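Local atomic coordinates of Serine/threonine-protein kinase Tel1 (Chaetomium thermophilum, PDB entry 6SKY), a protein that probably acts as an ATM-type serine/threonine kinase, sensing DNA damage and switching on checkpoint signalling by phosphorylating proteins at [ST]-Q sites. Residues V2326-K2330 / H2348-K2353; A2400-E2404 / F2445-L2449; C2299-L2303 / R2370-L2374. All blocks are in the same frame, centred on the assembly; numbering follows the deposited sequence.

How the contacts relate
Going from the N terminus, the chain enters contact 3 through helix 2286-2303 and then runs out along helix 2306-2328 to contact 1. There contact 1 closes a short connection, most of it not modelled, and helix 2348-2387 leads back to complete contact 3. Contact 1 therefore lies within the larger loop that contact 3 closes, and the two share helix 2348-2387, with centres about 35 Å apart. Contact 2 follows in series, joining helix 2394-2404 to helix 2444-2459. Contacts 2 and 3 are neighbours, about 17 Å apart between centres, and they meet where Leu2401 CD1 packs 4.2 Å from Leu2374 CD1. All three belong to the helical FAT region.

Contact 1 (V2326-K2330 / H2348-K2353); sequences VAQLK and HLAKAK
Leu2329 and His2348 meet with different first torsions: the leucine CG stands anti to its own carbonyl carbon (chi1 -72°), whereas the histidine CG lies opposite its backbone N (chi1 -167°). The two side chains cross at about a right angle, and a single methyl, Leu2329 CD1, sits over the middle of the imidazole face, 3.3 Å from the ring centroid of His2348. This is a CH-pi contact, with the methyl almost exactly on the ring normal. The other end of the leucine is engaged as well, since Leu2329 CB packs 3.9 Å from Leu2349 CD1. Leu2349 CD1 also lies 4.1 Å from Lys2330 CB, so one branch of Leu2349 bridges two consecutive residues of the opposing segment.

One turn further along helix 2348-2387, Ala2352 and Lys2353 receive Val2326 of helix 2306-2328. Both valine methyls lie along the lysine chain, with Val2326 CG1 3.7 Å from Lys2353 CE and Val2326 CG2 4.0 Å from Lys2353 CG; Val2326 CG2 also reaches the buried methyl of Ala2352, CB, at 4.2 Å. Both lysines, Lys2330 and Lys2353, are extended and cross at about a right angle, which brings their ammonium ends close together. Two like charges so placed would be expected to repel, and their modelled proximity is doubtful at this resolution; the attraction in the contact comes from the hydrocarbon groups and the imidazole face.

Here the end of helix 2306-2328 meets the start of helix 2348-2387, at the far tip of a long antiparallel helical hairpin. The joining residues 2331-2346 are not modelled. The centre of the contact lies about 75 Å from the centre of the chain, largely at the surface, and the two helices run back together from it toward the body of the FAT domain.

Contact 2 (A2400-E2404 / F2445-L2449); sequences ALWLE and FQKLL
Trp2402 and Phe2445 interlock across two roughly antiparallel helices, 2394-2404 and 2444-2459, within the alpha-solenoid of the FAT region. The segment axes are 12.6 Å apart, at 148°, and large side chains bridge this distance. The indole of Trp2402 is the main projection: with CG anti to the backbone N (chi1 -178°) it reaches across to the opposing helix.

Phe2445 supplies the matching bump against one face of the indole. The phenyl turns an edge toward the face of the tryptophan in an edge-to-face aromatic pair, with the six-membered ring of Trp2402 and the ring of Phe2445 5.0 Å apart between centroids and their planes at 60°. CE2 of Phe2445 rests over the indole near its rim rather than its middle. The far end of the indole abuts the backbone side of the next helical turn: Leu2448 CB borders the ring edge close to its plane, 3.9 Å from Trp2402 CZ2, and Leu2449 CD1 approaches Trp2402 CZ3 at 4.4 Å. The tryptophan is thus set into a hollow formed by the phenyl edge at one face and Leu2448 CB and the Leu2449 backbone N at its margin.

The polar end of this ring is also satisfied, by a hydrogen bond from Trp2402 NE1 to Asn2412 OD1 on helix 2409-2418. Val2415 of that helix touches both Trp2402 and Leu2448, adding a third helix to the packing.

Leu2403 contributes the remaining bump. It meets the phenyl at about a right angle, its branch CD2 in the ring plane at the edge, 3.4 Å from Phe2445 CZ.

Contact 3 (C2299-L2303 / R2370-L2374); sequences CDEQL and RSEFL
Leu2303 and Phe2373 form the centre of a close antiparallel crossing, in which the axes of 2299-2303 and 2370-2374 come within 9.3 Å at 145°. The two side chains slide past each other in opposite directions, Leu2303 CD2 lying 3.9 Å from Phe2373 CB. On the buried flank, the leucine's other branch, CD1, packs against Leu2374 CD1, also at 3.9 Å. The backbones are nearest at Cys2299 and Phe2373, with CA atoms 5.5 Å apart. Here Cys2299 SG reaches obliquely to the phenyl, 4.1 Å from Phe2373 CD1, a sulfur-aromatic contact.

The other flank, with partly exposed Gln2302 and Arg2370, is more open and combines a CH-pi contact with one hydrogen bond. Gln2302 lays its CB over one face of the phenyl, with Gln2302 CB 3.9 Å from the Phe2373 centroid and offset toward the rim, but a bend at chi2 (-48°) carries the amide away from the opposing helix. Arg2370 bends at chi3 (68°) so that its NH1 donates a hydrogen bond to Leu2303 O at 2.8 Å. The donor lies above the carbonyl plane, and Leu2303 CD2 covers one face of the guanidinium. A positive group at the C-terminal end of helix 2286-2303 would be expected to suit the helix dipole.

The crossing ties helix 2286-2303 to the middle of helix 2348-2387. Helix 2264-2279 borders the phenyl flank through Pro2264 and Gln2268, Leu2309 and Leu2312 of helix 2306-2328 pack on Arg2370, and Asp2300 forms a salt bridge with Arg2397 of helix 2394-2404.

Contact 1 (V2326-K2330 / H2348-K2353)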
ATOM      1  N   VAL A2326      46.398  -5.294 -29.900  1.00 86.68           N
ATOM      2  CA  VAL A2326      47.029  -6.069 -30.965  1.00 86.68           C
ATOM      3  C   VAL A2326      47.632  -5.138 -32.008  1.00 86.68           C
ATOM      4  O   VAL A2326      48.705  -5.408 -32.559  1.00 86.68           O
ATOM      5  CB  VAL A2326      46.011  -7.047 -31.585  1.00 86.68           C
ATOM      6  CG1 VAL A2326      46.419  -7.447 -32.993  1.00 86.68           C
ATOM      7  CG2 VAL A2326      45.877  -8.279 -30.713  1.00 86.68           C
ATOM      8  N   ALA A2327      46.959  -4.019 -32.285  1.00 87.33           N
ATOM      9  CA  ALA A2327      47.499  -3.036 -33.218  1.00 87.33           C
ATOM     10  C   ALA A2327      48.762  -2.380 -32.679  1.00 87.33           C
ATOM     11  O   ALA A2327      49.599  -1.915 -33.461  1.00 87.33           O
ATOM     12  CB  ALA A2327      46.449  -1.973 -33.534  1.00 87.33           C
ATOM     13  N   GLN A2328      48.915  -2.321 -31.356  1.00 90.17           N
ATOM     14  CA  GLN A2328      50.159  -1.822 -30.779  1.00 90.17           C
ATOM     15  C   GLN A2328      51.332  -2.719 -31.158  1.00 90.17           C
ATOM     16  O   GLN A2328      52.291  -2.274 -31.799  1.00 90.17           O
ATOM     17  CB  GLN A2328      50.034  -1.713 -29.259  1.00 90.17           C
ATOM     18  CG  GLN A2328      51.345  -1.397 -28.562  1.00 90.17           C
ATOM     19  CD  GLN A2328      51.185  -1.160 -27.073  1.00 90.17           C
ATOM     20  OE1 GLN A2328      50.068  -1.084 -26.559  1.00 90.17           O
ATOM     21  NE2 GLN A2328      52.304  -1.037 -26.372  1.00 90.17           N
ATOM     22  N   LEU A2329      51.263  -3.997 -30.782  1.00 89.92           N
ATOM     23  CA  LEU A2329      52.337  -4.943 -31.071  1.00 89.92           C
ATOM     24  C   LEU A2329      52.469  -5.275 -32.548  1.00 89.92           C
ATOM     25  O   LEU A2329      53.353  -6.060 -32.903  1.00 89.92           O
ATOM     26  CB  LEU A2329      52.131  -6.240 -30.289  1.00 89.92           C
ATOM     27  CG  LEU A2329      52.384  -6.203 -28.784  1.00 89.92           C
ATOM     28  CD1 LEU A2329      52.612  -7.615 -28.276  1.00 89.92           C
ATOM     29  CD2 LEU A2329      53.561  -5.306 -28.450  1.00 89.92           C
ATOM     30  N   LYS A2330      51.629  -4.714 -33.409  1.00 90.02           N
ATOM     31  CA  LYS A2330      51.687  -5.014 -34.830  1.00 90.02           C
ATOM     32  C   LYS A2330      50.896  -3.985 -35.627  1.00 90.02           C
ATOM     33  O   LYS A2330      51.228  -2.802 -35.627  1.00 90.02           O
ATOM     34  CB  LYS A2330      51.157  -6.423 -35.102  1.00 90.02           C
ATOM     35  CG  LYS A2330      51.220  -6.838 -36.555  1.00 90.02           C
ATOM     36  CD  LYS A2330      50.737  -8.261 -36.738  1.00 90.02           C
ATOM     37  CE  LYS A2330      50.624  -8.622 -38.207  1.00 90.02           C
ATOM     38  NZ  LYS A2330      50.140 -10.020 -38.390  1.00 90.02           N
ATOM     39  N   HIS A2348      53.716 -13.500 -27.037  1.00 88.81           N
ATOM     40  CA  HIS A2348      52.952 -12.318 -26.653  1.00 88.81           C
ATOM     41  C   HIS A2348      51.852 -12.037 -27.668  1.00 88.81           C
ATOM     42  O   HIS A2348      50.666 -11.968 -27.319  1.00 88.81           O
ATOM     43  CB  HIS A2348      53.895 -11.122 -26.516  1.00 88.81           C
ATOM     44  CG  HIS A2348      53.286  -9.941 -25.831  1.00 88.81           C
ATOM     45  ND1 HIS A2348      54.034  -8.872 -25.390  1.00 88.81           N
ATOM     46  CD2 HIS A2348      52.001  -9.655 -25.513  1.00 88.81           C
ATOM     47  CE1 HIS A2348      53.239  -7.980 -24.829  1.00 88.81           C
ATOM     48  NE2 HIS A2348      51.999  -8.429 -24.893  1.00 88.81           N
ATOM     49  N   LEU A2349      52.229 -11.889 -28.939  1.00 86.42           N
ATOM     50  CA  LEU A2349      51.239 -11.731 -29.996  1.00 86.42           C
ATOM     51  C   LEU A2349      50.328 -12.947 -30.082  1.00 86.42           C
ATOM     52  O   LEU A2349      49.118 -12.811 -30.299  1.00 86.42           O
ATOM     53  CB  LEU A2349      51.938 -11.499 -31.332  1.00 86.42           C
ATOM     54  CG  LEU A2349      51.104 -10.886 -32.451  1.00 86.42           C
ATOM     55  CD1 LEU A2349      50.969  -9.388 -32.242  1.00 86.42           C
ATOM     56  CD2 LEU A2349      51.725 -11.192 -33.801  1.00 86.42           C
ATOM     57  N   ALA A2350      50.890 -14.145 -29.904  1.00 84.46           N
ATOM     58  CA  ALA A2350      50.096 -15.364 -30.023  1.00 84.46           C
ATOM     59  C   ALA A2350      48.988 -15.405 -28.979  1.00 84.46           C
ATOM     60  O   ALA A2350      47.811 -15.584 -29.315  1.00 84.46           O
ATOM     61  CB  ALA A2350      50.998 -16.591 -29.901  1.00 84.46           C
ATOM     62  N   LYS A2351      49.343 -15.226 -27.705  1.00 86.63           N
ATOM     63  CA  LYS A2351      48.331 -15.244 -26.653  1.00 86.63           C
ATOM     64  C   LYS A2351      47.374 -14.066 -26.777  1.00 86.63           C
ATOM     65  O   LYS A2351      46.174 -14.210 -26.516  1.00 86.63           O
ATOM     66  CB  LYS A2351      48.989 -15.245 -25.276  1.00 86.63           C
ATOM     67  CG  LYS A2351      49.473 -16.599 -24.800  1.00 86.63           C
ATOM     68  CD  LYS A2351      49.957 -16.501 -23.364  1.00 86.63           C
ATOM     69  CE  LYS A2351      50.598 -17.792 -22.890  1.00 86.63           C
ATOM     70  NZ  LYS A2351      51.164 -17.645 -21.521  1.00 86.63           N
ATOM     71  N   ALA A2352      47.882 -12.891 -27.163  1.00 85.66           N
ATOM     72  CA  ALA A2352      47.003 -11.734 -27.313  1.00 85.66           C
ATOM     73  C   ALA A2352      45.938 -11.989 -28.369  1.00 85.66           C
ATOM     74  O   ALA A2352      44.752 -11.721 -28.145  1.00 85.66           O
ATOM     75  CB  ALA A2352      47.817 -10.491 -27.664  1.00 85.66           C
ATOM     76  N   LYS A2353      46.334 -12.535 -29.520  1.00 85.39           N
ATOM     77  CA  LYS A2353      45.355 -12.806 -30.564  1.00 85.39           C
ATOM     78  C   LYS A2353      44.465 -13.990 -30.210  1.00 85.39           C
ATOM     79  O   LYS A2353      43.304 -14.031 -30.631  1.00 85.39           O
ATOM     80  CB  LYS A2353      46.060 -13.024 -31.900  1.00 85.39           C
ATOM     81  CG  LYS A2353      46.663 -11.741 -32.451  1.00 85.39           C
ATOM     82  CD  LYS A2353      47.196 -11.907 -33.859  1.00 85.39           C
ATOM     83  CE  LYS A2353      47.725 -10.581 -34.387  1.00 85.39           C
ATOM     84  NZ  LYS A2353      48.411 -10.713 -35.701  1.00 85.39           N
TER

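Contact 2 (A2400-E2404 / F2445-L2449)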
ATOM      1  N   ALA A2400       7.560   0.974 -34.496  1.00 33.13           N
ATOM      2  CA  ALA A2400       8.796   1.507 -33.933  1.00 33.13           C
ATOM      3  C   ALA A2400       9.931   0.502 -34.071  1.00 33.13           C
ATOM      4  O   ALA A2400      11.035   0.841 -34.515  1.00 33.13           O
ATOM      5  CB  ALA A2400       8.582   1.882 -32.472  1.00 33.13           C
ATOM      6  N   LEU A2401       9.663  -0.753 -33.717  1.00 32.62           N
ATOM      7  CA  LEU A2401      10.692  -1.780 -33.751  1.00 32.62           C
ATOM      8  C   LEU A2401      11.175  -2.050 -35.167  1.00 32.62           C
ATOM      9  O   LEU A2401      12.354  -2.336 -35.379  1.00 32.62           O
ATOM     10  CB  LEU A2401      10.146  -3.049 -33.120  1.00 32.62           C
ATOM     11  CG  LEU A2401      11.092  -4.214 -32.925  1.00 32.62           C
ATOM     12  CD1 LEU A2401      12.125  -3.852 -31.901  1.00 32.62           C
ATOM     13  CD2 LEU A2401      10.285  -5.385 -32.473  1.00 32.62           C
ATOM     14  N   TRP A2402      10.287  -1.974 -36.149  1.00 32.35           N
ATOM     15  CA  TRP A2402      10.684  -2.242 -37.523  1.00 32.35           C
ATOM     16  C   TRP A2402      11.434  -1.072 -38.124  1.00 32.35           C
ATOM     17  O   TRP A2402      12.367  -1.269 -38.903  1.00 32.35           O
ATOM     18  CB  TRP A2402       9.464  -2.558 -38.372  1.00 32.35           C
ATOM     19  CG  TRP A2402       9.780  -2.899 -39.781  1.00 32.35           C
ATOM     20  CD1 TRP A2402      10.877  -3.550 -40.235  1.00 32.35           C
ATOM     21  CD2 TRP A2402       8.984  -2.608 -40.927  1.00 32.35           C
ATOM     22  NE1 TRP A2402      10.816  -3.689 -41.593  1.00 32.35           N
ATOM     23  CE2 TRP A2402       9.660  -3.115 -42.042  1.00 32.35           C
ATOM     24  CE3 TRP A2402       7.760  -1.967 -41.117  1.00 32.35           C
ATOM     25  CZ2 TRP A2402       9.158  -3.002 -43.326  1.00 32.35           C
ATOM     26  CZ3 TRP A2402       7.265  -1.859 -42.389  1.00 32.35           C
ATOM     27  CH2 TRP A2402       7.960  -2.372 -43.476  1.00 32.35           C
ATOM     28  N   LEU A2403      11.037   0.156 -37.796  1.00 34.88           N
ATOM     29  CA  LEU A2403      11.737   1.304 -38.350  1.00 34.88           C
ATOM     30  C   LEU A2403      13.109   1.478 -37.722  1.00 34.88           C
ATOM     31  O   LEU A2403      14.007   2.028 -38.360  1.00 34.88           O
ATOM     32  CB  LEU A2403      10.907   2.571 -38.175  1.00 34.88           C
ATOM     33  CG  LEU A2403       9.587   2.643 -38.941  1.00 34.88           C
ATOM     34  CD1 LEU A2403       9.031   4.044 -38.913  1.00 34.88           C
ATOM     35  CD2 LEU A2403       9.754   2.171 -40.359  1.00 34.88           C
ATOM     36  N   GLU A2404      13.300   1.020 -36.483  1.00 42.13           N
ATOM     37  CA  GLU A2404      14.645   1.046 -35.915  1.00 42.13           C
ATOM     38  C   GLU A2404      15.579   0.098 -36.652  1.00 42.13           C
ATOM     39  O   GLU A2404      16.766   0.392 -36.815  1.00 42.13           O
ATOM     40  CB  GLU A2404      14.607   0.695 -34.435  1.00 42.13           C
ATOM     41  CG  GLU A2404      14.100   1.808 -33.556  1.00 42.13           C
ATOM     42  CD  GLU A2404      13.924   1.379 -32.113  1.00 42.13           C
ATOM     43  OE1 GLU A2404      14.385   0.273 -31.760  1.00 42.13           O
ATOM     44  OE2 GLU A2404      13.317   2.142 -31.333  1.00 42.13           O
ATOM     45  N   PHE A2445      13.412  -2.993 -47.538  1.00 37.66           N
ATOM     46  CA  PHE A2445      12.604  -2.181 -46.642  1.00 37.66           C
ATOM     47  C   PHE A2445      11.669  -1.275 -47.421  1.00 37.66           C
ATOM     48  O   PHE A2445      10.499  -1.125 -47.061  1.00 37.66           O
ATOM     49  CB  PHE A2445      13.500  -1.356 -45.730  1.00 37.66           C
ATOM     50  CG  PHE A2445      12.753  -0.405 -44.853  1.00 37.66           C
ATOM     51  CD1 PHE A2445      12.675   0.926 -45.170  1.00 37.66           C
ATOM     52  CD2 PHE A2445      12.136  -0.841 -43.710  1.00 37.66           C
ATOM     53  CE1 PHE A2445      11.993   1.795 -44.371  1.00 37.66           C
ATOM     54  CE2 PHE A2445      11.459   0.032 -42.912  1.00 37.66           C
ATOM     55  CZ  PHE A2445      11.386   1.345 -43.246  1.00 37.66           C
ATOM     56  N   GLN A2446      12.153  -0.678 -48.506  1.00 39.28           N
ATOM     57  CA  GLN A2446      11.293   0.210 -49.272  1.00 39.28           C
ATOM     58  C   GLN A2446      10.274  -0.560 -50.093  1.00 39.28           C
ATOM     59  O   GLN A2446       9.151  -0.090 -50.272  1.00 39.28           O
ATOM     60  CB  GLN A2446      12.126   1.119 -50.165  1.00 39.28           C
ATOM     61  CG  GLN A2446      13.038   2.040 -49.404  1.00 39.28           C
ATOM     62  CD  GLN A2446      12.288   2.997 -48.514  1.00 39.28           C
ATOM     63  OE1 GLN A2446      12.812   3.459 -47.508  1.00 39.28           O
ATOM     64  NE2 GLN A2446      11.061   3.315 -48.887  1.00 39.28           N
ATOM     65  N   LYS A2447      10.622  -1.745 -50.579  1.00 40.07           N
ATOM     66  CA  LYS A2447       9.641  -2.521 -51.322  1.00 40.07           C
ATOM     67  C   LYS A2447       8.528  -3.027 -50.421  1.00 40.07           C
ATOM     68  O   LYS A2447       7.420  -3.281 -50.898  1.00 40.07           O
ATOM     69  CB  LYS A2447      10.319  -3.681 -52.037  1.00 40.07           C
ATOM     70  CG  LYS A2447      11.218  -3.235 -53.157  1.00 40.07           C
ATOM     71  CD  LYS A2447      11.801  -4.411 -53.897  1.00 40.07           C
ATOM     72  CE  LYS A2447      12.456  -3.963 -55.188  1.00 40.07           C
ATOM     73  NZ  LYS A2447      12.879  -5.119 -56.019  1.00 40.07           N
ATOM     74  N   LEU A2448       8.798  -3.179 -49.127  1.00 35.04           N
ATOM     75  CA  LEU A2448       7.738  -3.540 -48.193  1.00 35.04           C
ATOM     76  C   LEU A2448       6.946  -2.320 -47.753  1.00 35.04           C
ATOM     77  O   LEU A2448       5.718  -2.379 -47.645  1.00 35.04           O
ATOM     78  CB  LEU A2448       8.324  -4.245 -46.977  1.00 35.04           C
ATOM     79  CG  LEU A2448       9.059  -5.558 -47.207  1.00 35.04           C
ATOM     80  CD1 LEU A2448       9.824  -5.930 -45.973  1.00 35.04           C
ATOM     81  CD2 LEU A2448       8.078  -6.632 -47.552  1.00 35.04           C
ATOM     82  N   LEU A2449       7.629  -1.202 -47.521  1.00 32.44           N
ATOM     83  CA  LEU A2449       6.956  -0.006 -47.037  1.00 32.44           C
ATOM     84  C   LEU A2449       6.044   0.591 -48.096  1.00 32.44           C
ATOM     85  O   LEU A2449       4.928   1.023 -47.790  1.00 32.44           O
ATOM     86  CB  LEU A2449       7.994   1.011 -46.584  1.00 32.44           C
ATOM     87  CG  LEU A2449       7.476   2.225 -45.839  1.00 32.44           C
ATOM     88  CD1 LEU A2449       6.625   1.783 -44.693  1.00 32.44           C
ATOM     89  CD2 LEU A2449       8.629   3.025 -45.340  1.00 32.44           C
TER

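Contact 3 (C2299-L2303 / R2370-L2374)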
ATOM      1  N   CYS A2299       9.846 -11.407 -25.534  1.00 35.71           N
ATOM      2  CA  CYS A2299      11.063 -11.232 -26.322  1.00 35.71           C
ATOM      3  C   CYS A2299      11.480  -9.769 -26.392  1.00 35.71           C
ATOM      4  O   CYS A2299      12.674  -9.449 -26.338  1.00 35.71           O
ATOM      5  CB  CYS A2299      10.868 -11.791 -27.726  1.00 35.71           C
ATOM      6  SG  CYS A2299      10.756 -13.567 -27.817  1.00 35.71           S
ATOM      7  N   ASP A2300      10.513  -8.863 -26.512  1.00 39.23           N
ATOM      8  CA  ASP A2300      10.833  -7.443 -26.529  1.00 39.23           C
ATOM      9  C   ASP A2300      11.495  -7.022 -25.230  1.00 39.23           C
ATOM     10  O   ASP A2300      12.507  -6.321 -25.236  1.00 39.23           O
ATOM     11  CB  ASP A2300       9.567  -6.631 -26.769  1.00 39.23           C
ATOM     12  CG  ASP A2300       9.855  -5.239 -27.243  1.00 39.23           C
ATOM     13  OD1 ASP A2300      11.038  -4.908 -27.434  1.00 39.23           O
ATOM     14  OD2 ASP A2300       8.895  -4.470 -27.432  1.00 39.23           O
ATOM     15  N   GLU A2301      10.931  -7.441 -24.101  1.00 40.37           N
ATOM     16  CA  GLU A2301      11.535  -7.134 -22.813  1.00 40.37           C
ATOM     17  C   GLU A2301      12.924  -7.738 -22.687  1.00 40.37           C
ATOM     18  O   GLU A2301      13.772  -7.198 -21.976  1.00 40.37           O
ATOM     19  CB  GLU A2301      10.621  -7.634 -21.704  1.00 40.37           C
ATOM     20  CG  GLU A2301      11.132  -7.445 -20.312  1.00 40.37           C
ATOM     21  CD  GLU A2301      10.282  -8.184 -19.305  1.00 40.37           C
ATOM     22  OE1 GLU A2301       9.397  -8.955 -19.736  1.00 40.37           O
ATOM     23  OE2 GLU A2301      10.492  -8.000 -18.088  1.00 40.37           O
ATOM     24  N   GLN A2302      13.179  -8.856 -23.360  1.00 38.46           N
ATOM     25  CA  GLN A2302      14.520  -9.429 -23.314  1.00 38.46           C
ATOM     26  C   GLN A2302      15.497  -8.638 -24.161  1.00 38.46           C
ATOM     27  O   GLN A2302      16.699  -8.667 -23.893  1.00 38.46           O
ATOM     28  CB  GLN A2302      14.514 -10.883 -23.776  1.00 38.46           C
ATOM     29  CG  GLN A2302      13.704 -11.800 -22.916  1.00 38.46           C
ATOM     30  CD  GLN A2302      13.995 -11.621 -21.460  1.00 38.46           C
ATOM     31  OE1 GLN A2302      15.138 -11.707 -21.036  1.00 38.46           O
ATOM     32  NE2 GLN A2302      12.962 -11.363 -20.679  1.00 38.46           N
ATOM     33  N   LEU A2303      15.017  -7.954 -25.197  1.00 44.13           N
ATOM     34  CA  LEU A2303      15.908  -7.099 -25.979  1.00 44.13           C
ATOM     35  C   LEU A2303      16.317  -5.858 -25.195  1.00 44.13           C
ATOM     36  O   LEU A2303      17.507  -5.592 -25.006  1.00 44.13           O
ATOM     37  CB  LEU A2303      15.245  -6.700 -27.289  1.00 44.13           C
ATOM     38  CG  LEU A2303      15.356  -7.715 -28.410  1.00 44.13           C
ATOM     39  CD1 LEU A2303      14.713  -7.164 -29.656  1.00 44.13           C
ATOM     40  CD2 LEU A2303      16.798  -8.045 -28.651  1.00 44.13           C
ATOM     41  N   ARG A2370      20.686 -12.170 -29.425  1.00 49.19           N
ATOM     42  CA  ARG A2370      19.861 -10.987 -29.655  1.00 49.19           C
ATOM     43  C   ARG A2370      19.158 -11.024 -31.006  1.00 49.19           C
ATOM     44  O   ARG A2370      18.028 -10.537 -31.130  1.00 49.19           O
ATOM     45  CB  ARG A2370      20.708  -9.730 -29.543  1.00 49.19           C
ATOM     46  CG  ARG A2370      21.349  -9.555 -28.203  1.00 49.19           C
ATOM     47  CD  ARG A2370      21.980  -8.197 -28.100  1.00 49.19           C
ATOM     48  NE  ARG A2370      20.985  -7.136 -28.074  1.00 49.19           N
ATOM     49  CZ  ARG A2370      20.363  -6.736 -26.973  1.00 49.19           C
ATOM     50  NH1 ARG A2370      19.476  -5.759 -27.029  1.00 49.19           N
ATOM     51  NH2 ARG A2370      20.627  -7.317 -25.816  1.00 49.19           N
ATOM     52  N   SER A2371      19.795 -11.592 -32.026  1.00 46.32           N
ATOM     53  CA  SER A2371      19.151 -11.698 -33.329  1.00 46.32           C
ATOM     54  C   SER A2371      17.961 -12.647 -33.288  1.00 46.32           C
ATOM     55  O   SER A2371      16.917 -12.375 -33.895  1.00 46.32           O
ATOM     56  CB  SER A2371      20.167 -12.158 -34.367  1.00 46.32           C
ATOM     57  OG  SER A2371      19.541 -12.441 -35.601  1.00 46.32           O
ATOM     58  N   GLU A2372      18.099 -13.770 -32.585  1.00 45.18           N
ATOM     59  CA  GLU A2372      16.961 -14.667 -32.426  1.00 45.18           C
ATOM     60  C   GLU A2372      15.819 -13.983 -31.691  1.00 45.18           C
ATOM     61  O   GLU A2372      14.649 -14.135 -32.068  1.00 45.18           O
ATOM     62  CB  GLU A2372      17.384 -15.930 -31.687  1.00 45.18           C
ATOM     63  CG  GLU A2372      18.202 -16.879 -32.525  1.00 45.18           C
ATOM     64  CD  GLU A2372      18.824 -17.988 -31.707  1.00 45.18           C
ATOM     65  OE1 GLU A2372      18.640 -17.993 -30.471  1.00 45.18           O
ATOM     66  OE2 GLU A2372      19.504 -18.852 -32.300  1.00 45.18           O
ATOM     67  N   PHE A2373      16.132 -13.238 -30.632  1.00 40.52           N
ATOM     68  CA  PHE A2373      15.074 -12.528 -29.922  1.00 40.52           C
ATOM     69  C   PHE A2373      14.370 -11.531 -30.826  1.00 40.52           C
ATOM     70  O   PHE A2373      13.148 -11.379 -30.756  1.00 40.52           O
ATOM     71  CB  PHE A2373      15.632 -11.816 -28.700  1.00 40.52           C
ATOM     72  CG  PHE A2373      15.694 -12.671 -27.486  1.00 40.52           C
ATOM     73  CD1 PHE A2373      14.780 -13.677 -27.291  1.00 40.52           C
ATOM     74  CD2 PHE A2373      16.673 -12.474 -26.541  1.00 40.52           C
ATOM     75  CE1 PHE A2373      14.836 -14.459 -26.181  1.00 40.52           C
ATOM     76  CE2 PHE A2373      16.733 -13.259 -25.430  1.00 40.52           C
ATOM     77  CZ  PHE A2373      15.814 -14.250 -25.250  1.00 40.52           C
ATOM     78  N   LEU A2374      15.120 -10.837 -31.679  1.00 37.97           N
ATOM     79  CA  LEU A2374      14.503  -9.879 -32.591  1.00 37.97           C
ATOM     80  C   LEU A2374      13.566 -10.570 -33.571  1.00 37.97           C
ATOM     81  O   LEU A2374      12.450 -10.098 -33.823  1.00 37.97           O
ATOM     82  CB  LEU A2374      15.581  -9.107 -33.340  1.00 37.97           C
ATOM     83  CG  LEU A2374      15.091  -8.062 -34.329  1.00 37.97           C
ATOM     84  CD1 LEU A2374      14.554  -6.871 -33.589  1.00 37.97           C
ATOM     85  CD2 LEU A2374      16.213  -7.659 -35.244  1.00 37.97           C
TER